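Local coordinates for BLUF domain-containing protein (Acinetobacter baumannii, PDB 6W6Z) that probably acts as a blue-light photoreceptor that senses light through a flavin held in its BLUF domain, at residues Gln10-Glu13 and Lys14-Asp17; Ile103-Phe106 and Phe107-Gly111; Phe128-Glu131 and Leu132-Glu136. All blocks are in the same frame, centred on the assembly; numbering follows the deposited sequence.

Interaction 1 (Gln10-Glu13 and Lys14-Asp17); sequences QRNE and KNED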
loop_
_atom_site.group_PDB
_atom_site.type_symbol
_atom_site.label_atom_id
_atom_site.label_comp_id
_atom_site.label_asym_id
_atom_site.label_seq_id
_atom_site.Cartn_x
_atom_site.Cartn_y
_atom_site.Cartn_z
ATOM N N GLN A 10 -9.218 6.035 1.762
ATOM C CA GLN A 10 -9.548 6.395 3.163
ATOM C C GLN A 10 -9.810 5.106 3.941
ATOM O O GLN A 10 -10.542 4.187 3.464
ATOM C CB GLN A 10 -10.750 7.337 3.187
ATOM C CG GLN A 10 -10.972 7.942 4.563
ATOM C CD GLN A 10 -9.944 8.987 4.936
ATOM O OE1 GLN A 10 -9.185 9.455 4.104
ATOM N NE2 GLN A 10 -9.932 9.395 6.194
ATOM N N ARG A 11 -9.231 4.991 5.121
ATOM C CA ARG A 11 -9.535 3.807 5.940
ATOM C C ARG A 11 -10.991 3.900 6.387
ATOM O O ARG A 11 -11.405 5.006 6.756
ATOM C CB ARG A 11 -8.647 3.749 7.176
ATOM C CG ARG A 11 -8.971 2.527 8.006
ATOM C CD ARG A 11 -8.151 2.497 9.244
ATOM N NE ARG A 11 -8.757 3.211 10.354
ATOM C CZ ARG A 11 -9.693 2.690 11.146
ATOM N NH1 ARG A 11 -10.154 1.465 10.922
ATOM N NH2 ARG A 11 -10.173 3.416 12.137
ATOM N N ASN A 12 -11.714 2.775 6.405
ATOM C CA ASN A 12 -13.117 2.748 6.921
ATOM C C ASN A 12 -13.123 2.954 8.435
ATOM O O ASN A 12 -12.972 1.975 9.166
ATOM C CB ASN A 12 -13.855 1.475 6.545
ATOM C CG ASN A 12 -15.338 1.535 6.878
ATOM O OD1 ASN A 12 -15.773 2.394 7.632
ATOM N ND2 ASN A 12 -16.122 0.628 6.307
ATOM N N GLU A 13 -13.432 4.171 8.866
ATOM C CA GLU A 13 -13.369 4.565 10.295
ATOM C C GLU A 13 -14.489 3.838 11.058
ATOM O O GLU A 13 -14.453 3.827 12.289
ATOM C CB GLU A 13 -13.458 6.083 10.463
ATOM C CG GLU A 13 -12.328 6.861 9.789
ATOM C CD GLU A 13 -12.671 7.467 8.432
ATOM O OE1 GLU A 13 -13.740 7.128 7.891
ATOM O OE2 GLU A 13 -11.867 8.275 7.913
ATOM N N LYS A 14 -15.433 3.199 10.380
ATOM C CA LYS A 14 -16.484 2.438 11.111
ATOM C C LYS A 14 -15.846 1.257 11.848
ATOM O O LYS A 14 -16.397 0.867 12.885
ATOM C CB LYS A 14 -17.595 1.965 10.180
ATOM C CG LYS A 14 -18.456 3.084 9.620
ATOM C CD LYS A 14 -19.348 2.613 8.506
ATOM C CE LYS A 14 -20.163 1.396 8.875
ATOM N NZ LYS A 14 -21.334 1.253 7.985
ATOM N N ASN A 15 -14.757 0.697 11.310
ATOM C CA ASN A 15 -14.004 -0.441 11.892
ATOM C C ASN A 15 -13.144 0.097 13.042
ATOM O O ASN A 15 -12.136 0.798 12.762
ATOM C CB ASN A 15 -13.152 -1.110 10.813
ATOM C CG ASN A 15 -13.979 -1.842 9.777
ATOM O OD1 ASN A 15 -15.198 -1.719 9.754
ATOM N ND2 ASN A 15 -13.331 -2.641 8.942
ATOM N N GLU A 16 -13.570 -0.136 14.281
ATOM C CA GLU A 16 -12.880 0.325 15.524
ATOM C C GLU A 16 -11.504 -0.350 15.616
ATOM O O GLU A 16 -10.521 0.353 15.976
ATOM C CB GLU A 16 -13.742 0.022 16.758
ATOM N N ASP A 17 -11.433 -1.648 15.298
ATOM C CA ASP A 17 -10.231 -2.486 15.529
ATOM C C ASP A 17 -9.257 -2.347 14.337
ATOM O O ASP A 17 -9.111 -3.305 13.524
ATOM C CB ASP A 17 -10.587 -3.925 15.885
ATOM C CG ASP A 17 -9.400 -4.624 16.562
ATOM O OD1 ASP A 17 -8.262 -4.015 16.606
ATOM O OD2 ASP A 17 -9.607 -5.754 17.035
#
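R11 and N15 meet across the loop that leads from the first strand of the BLUF domain, 2-11, into helix 18-36, where N12 to N15 form a type I beta turn. R11 shows how a long side chain can hold the last residue of a turn that it precedes. From CB it runs extended to CD, with CG anti to the backbone N (chi1 -180°), and the side chain touches N47 and F49. A bend at chi3 (88°) then turns the guanidinium so that its edge faces N15 O, with CZ 3.5 Å from that oxygen. At the tip NH1 donates to N15 O at 2.8 Å, in the plane of both groups and nearly straight (166°), while NH2 adds a weak bond that converges on the same oxygen.

The turn itself is closed by N15 N, which donates to N12 O at 3.1 Å from above the carbonyl plane. The side chain of N12 makes an Asx turn: its OD1 accepts K14 N at 2.9 Å, the donor again above the carbonyl plane, and CB of K14 lies close against the same oxygen. N12 ND2 and N15 ND2 both bind Q71, through its backbone O and its OE1 respectively, which ties the turn to the segment carrying the FMN-binding residues D70 and R72; N15 ND2 also bonds D21 OD2 of helix 18-36. On the strand side, Q10 NE2 donates almost straight to E13 OE2, 2.8 Å away and within the plane of the amide.

Interaction 2 (Ile103-Phe106 and Phe107-Gly111); sequences IETF and FLNMG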
loop_
_atom_site.group_PDB
_atom_site.type_symbol
_atom_site.label_atom_id
_atom_site.label_comp_id
_atom_site.label_asym_id
_atom_site.label_seq_id
_atom_site.Cartn_x
_atom_site.Cartn_y
_atom_site.Cartn_z
ATOM N N ILE A 103 8.989 11.216 5.977
ATOM C CA ILE A 103 7.711 11.343 5.224
ATOM C C ILE A 103 6.981 12.565 5.770
ATOM O O ILE A 103 6.419 13.298 4.988
ATOM C CB ILE A 103 6.888 10.051 5.345
ATOM C CG1 ILE A 103 7.548 8.931 4.532
ATOM C CG2 ILE A 103 5.444 10.284 4.968
ATOM C CD1 ILE A 103 7.089 7.541 4.911
ATOM N N GLU A 104 7.061 12.778 7.069
ATOM C CA GLU A 104 6.431 13.953 7.704
ATOM C C GLU A 104 7.103 15.197 7.103
ATOM O O GLU A 104 6.372 16.134 6.690
ATOM C CB GLU A 104 6.577 13.875 9.204
ATOM C CG GLU A 104 5.596 12.914 9.834
ATOM C CD GLU A 104 5.970 12.444 11.224
ATOM O OE1 GLU A 104 6.957 13.015 11.840
ATOM O OE2 GLU A 104 5.238 11.578 11.713
ATOM N N THR A 105 8.433 15.192 6.996
ATOM C CA THR A 105 9.207 16.340 6.436
ATOM C C THR A 105 8.798 16.605 4.977
ATOM O O THR A 105 8.571 17.756 4.612
ATOM C CB THR A 105 10.707 16.149 6.629
ATOM O OG1 THR A 105 10.889 16.104 8.040
ATOM C CG2 THR A 105 11.505 17.269 5.998
ATOM N N PHE A 106 8.594 15.556 4.185
ATOM C CA PHE A 106 8.170 15.677 2.777
ATOM C C PHE A 106 6.836 16.420 2.666
ATOM O O PHE A 106 6.674 17.386 1.845
ATOM C CB PHE A 106 8.139 14.280 2.178
ATOM C CG PHE A 106 7.555 14.244 0.800
ATOM C CD1 PHE A 106 8.225 14.866 -0.243
ATOM C CD2 PHE A 106 6.331 13.655 0.567
ATOM C CE1 PHE A 106 7.700 14.824 -1.522
ATOM C CE2 PHE A 106 5.800 13.636 -0.713
ATOM C CZ PHE A 106 6.504 14.195 -1.750
ATOM N N PHE A 107 5.873 15.999 3.483
ATOM C CA PHE A 107 4.496 16.535 3.469
ATOM C C PHE A 107 4.544 18.007 3.901
ATOM O O PHE A 107 3.949 18.881 3.225
ATOM C CB PHE A 107 3.596 15.663 4.351
ATOM C CG PHE A 107 2.937 14.507 3.644
ATOM C CD1 PHE A 107 1.698 14.663 3.048
ATOM C CD2 PHE A 107 3.516 13.245 3.600
ATOM C CE1 PHE A 107 1.062 13.611 2.401
ATOM C CE2 PHE A 107 2.874 12.191 2.953
ATOM C CZ PHE A 107 1.649 12.372 2.358
ATOM N N LEU A 108 5.216 18.278 5.014
ATOM C CA LEU A 108 5.260 19.633 5.608
ATOM C C LEU A 108 5.989 20.596 4.664
ATOM O O LEU A 108 5.552 21.776 4.576
ATOM C CB LEU A 108 5.942 19.587 6.976
ATOM C CG LEU A 108 5.141 18.927 8.088
ATOM C CD1 LEU A 108 6.063 18.617 9.268
ATOM C CD2 LEU A 108 3.973 19.784 8.540
ATOM N N ASN A 109 7.041 20.125 3.980
ATOM C CA ASN A 109 7.862 21.016 3.128
ATOM C C ASN A 109 7.070 21.427 1.910
ATOM O O ASN A 109 7.396 22.502 1.390
ATOM C CB ASN A 109 9.153 20.362 2.642
ATOM C CG ASN A 109 10.247 20.487 3.670
ATOM O OD1 ASN A 109 10.139 21.285 4.590
ATOM N ND2 ASN A 109 11.275 19.667 3.549
ATOM N N MET A 110 6.100 20.608 1.464
ATOM C CA MET A 110 5.264 21.008 0.303
ATOM C C MET A 110 3.929 21.598 0.751
ATOM O O MET A 110 3.086 21.849 -0.131
ATOM C CB MET A 110 5.059 19.853 -0.675
ATOM C CG MET A 110 4.244 18.715 -0.157
ATOM S SD MET A 110 3.912 17.583 -1.552
ATOM C CE MET A 110 3.058 16.286 -0.667
ATOM N N GLY A 111 3.769 21.876 2.050
ATOM C CA GLY A 111 2.660 22.707 2.561
ATOM C C GLY A 111 1.441 21.926 3.032
ATOM O O GLY A 111 0.422 22.559 3.299
#
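F106 and F107, neighbours in sequence, make a T-shaped pair in which the edge of the F106 ring is turned to the face of F107, with centroids 5.9 Å apart and planes at 81°. F106 gains a second partner in M110, whose sulfur sits obliquely 4.7 Å from the ring centroid in a Met-aromatic contact. The methionine leaves its backbone with CG between N and the carbonyl carbon (chi1 67°) and then runs extended, a course that brings its methyl CE to F106 CE2 at 3.8 Å.

Among the apolar contacts, I103 and F107 lie side by side and point the same way, one helical turn apart. CG2 of I103 touches F107 CE2 at 3.8 Å, and the carbonyl O of I103 lies in the plane of the F107 ring, at its edge. I103 also reaches F128 and E131 of helix 125-134, while F106 packs on F127 of that helix.

The backbone bonds follow the i to i+4 pattern of helix 101-109, from F107 N to I103 O through M110 N to F106 O, and the helix then closes in a Schellman motif. G111, at positive phi, is its C-prime residue: G111 N donates to L108 O at 3.1 Å, and the N of the residue after G111 turns back to F107 O.

The carboxylate of E104 forms a salt bridge with R99, and OG1 of T105 bonds the carbonyl O of T101.

Interaction 3 (Phe128-Glu131 and Leu132-Glu136); sequences FLNE and LLIAE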
loop_
_atom_site.group_PDB
_atom_site.type_symbol
_atom_site.label_atom_id
_atom_site.label_comp_id
_atom_site.label_asym_id
_atom_site.label_seq_id
_atom_site.Cartn_x
_atom_site.Cartn_y
_atom_site.Cartn_z
ATOM N N PHE A 128 7.868 10.236 -3.173
ATOM C CA PHE A 128 7.123 9.420 -2.181
ATOM C C PHE A 128 7.461 7.941 -2.324
ATOM O O PHE A 128 7.714 7.316 -1.272
ATOM C CB PHE A 128 5.614 9.606 -2.233
ATOM C CG PHE A 128 4.887 9.046 -1.028
ATOM C CD1 PHE A 128 5.133 9.529 0.252
ATOM C CD2 PHE A 128 3.928 8.051 -1.185
ATOM C CE1 PHE A 128 4.438 9.030 1.343
ATOM C CE2 PHE A 128 3.230 7.558 -0.094
ATOM C CZ PHE A 128 3.467 8.069 1.164
ATOM N N LEU A 129 7.474 7.394 -3.535
ATOM C CA LEU A 129 7.876 5.987 -3.723
ATOM C C LEU A 129 9.312 5.794 -3.214
ATOM O O LEU A 129 9.584 4.761 -2.555
ATOM C CB LEU A 129 7.747 5.587 -5.185
ATOM C CG LEU A 129 6.336 5.363 -5.701
ATOM C CD1 LEU A 129 6.366 5.022 -7.193
ATOM C CD2 LEU A 129 5.630 4.258 -4.920
ATOM N N ASN A 130 10.207 6.749 -3.475
ATOM C CA ASN A 130 11.615 6.602 -3.049
ATOM C C ASN A 130 11.646 6.555 -1.521
ATOM O O ASN A 130 12.372 5.687 -0.998
ATOM C CB ASN A 130 12.543 7.660 -3.647
ATOM C CG ASN A 130 13.934 7.515 -3.078
ATOM O OD1 ASN A 130 14.678 6.604 -3.456
ATOM N ND2 ASN A 130 14.246 8.344 -2.097
ATOM N N GLU A 131 10.864 7.396 -0.840
ATOM C CA GLU A 131 10.779 7.413 0.644
ATOM C C GLU A 131 10.252 6.064 1.125
ATOM O O GLU A 131 10.754 5.560 2.136
ATOM C CB GLU A 131 9.900 8.549 1.183
ATOM C CG GLU A 131 10.525 9.930 1.079
ATOM C CD GLU A 131 11.873 10.086 1.769
ATOM O OE1 GLU A 131 12.791 10.673 1.138
ATOM O OE2 GLU A 131 12.038 9.558 2.908
ATOM N N LEU A 132 9.279 5.485 0.428
ATOM C CA LEU A 132 8.699 4.167 0.838
ATOM C C LEU A 132 9.729 3.058 0.614
ATOM O O LEU A 132 9.759 2.117 1.428
ATOM C CB LEU A 132 7.427 3.891 0.053
ATOM C CG LEU A 132 6.231 4.807 0.327
ATOM C CD1 LEU A 132 5.006 4.272 -0.417
ATOM C CD2 LEU A 132 5.935 4.917 1.814
ATOM N N LEU A 133 10.520 3.145 -0.448
ATOM C CA LEU A 133 11.598 2.171 -0.730
ATOM C C LEU A 133 12.668 2.235 0.378
ATOM O O LEU A 133 13.084 1.166 0.831
ATOM C CB LEU A 133 12.207 2.449 -2.102
ATOM C CG LEU A 133 13.344 1.507 -2.502
ATOM C CD1 LEU A 133 12.877 0.056 -2.556
ATOM C CD2 LEU A 133 13.948 1.909 -3.847
ATOM N N ILE A 134 13.113 3.423 0.781
ATOM C CA ILE A 134 14.271 3.555 1.717
ATOM C C ILE A 134 13.820 3.408 3.173
ATOM O O ILE A 134 14.654 3.017 3.987
ATOM C CB ILE A 134 15.083 4.844 1.478
ATOM C CG1 ILE A 134 14.349 6.113 1.922
ATOM C CG2 ILE A 134 15.540 4.891 0.024
ATOM C CD1 ILE A 134 15.162 7.385 1.767
ATOM N N ALA A 135 12.559 3.679 3.509
ATOM C CA ALA A 135 12.002 3.487 4.867
ATOM C C ALA A 135 12.317 2.080 5.411
ATOM O O ALA A 135 12.296 1.084 4.640
ATOM C CB ALA A 135 10.506 3.742 4.852
ATOM N N GLU A 136 12.615 2.003 6.714
ATOM C CA GLU A 136 12.656 0.729 7.486
ATOM C C GLU A 136 11.233 0.168 7.457
ATOM O O GLU A 136 10.325 0.942 7.754
ATOM C CB GLU A 136 13.064 0.981 8.950
#
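Successive i to i+4 bonds, from L132 N to F128 O at 2.9 Å through A135 N to E131 O, carry helix 125-134 to its last turn, and A135 then leaves helical geometry. This helix lies against the sheet of the BLUF domain, and the side chains of F128, L129 and L132 all reach F50 on it. L132 sets its branch point over one face of the F128 ring in a CH-pi contact, CG 4.3 Å from the centroid and 17° off the normal. The torsion chi1 of -67° directs L132 CG back along the helix, where CD1 comes to CE2 of F128 at 3.7 Å. CG thus sits 4.1 Å above the plane of the F128 ring, offset toward the rim, with CD2 near CZ. Edge-to-face contacts with Y43 and F50 enclose the phenylalanine further, and L132 also touches V97.

On the outer side I134 crosses N130 and E131 obliquely. Its CD1 approaches OE2 of E131 at 4.0 Å, while CG2 lies near N130 OD1. That carboxylate oxygen, OE2, takes its hydrogen bond from N102 ND2 of the neighbouring helix. At the helix end, the carbonyl oxygens of L132 and A135 both accept from NZ of K95.

How the interactions relate
Along the chain the three contacts come in series: interaction 1 begins at the end of strand 2-11 and runs into the loop before helix 18-36, interaction 2 takes in most of helix 101-109 and the turn that ends it, and interaction 3 closes helix 125-134, the next helix. Interactions 2 and 3 have centres 14 Å apart and touch: F107 CE2 lies 3.9 Å from F128 CE1, and I103 CD1 packs on L132 CD2. Interaction 1 stands about 25 Å from both, centre to centre, across the chain's centre from interaction 3. The protein thus carries a turn near its FMN-binding residues and, away from it, helix 125-134 on the sheet with helix 101-109 packed against it; L132 is about 8 Å from Q51, side chain to side chain.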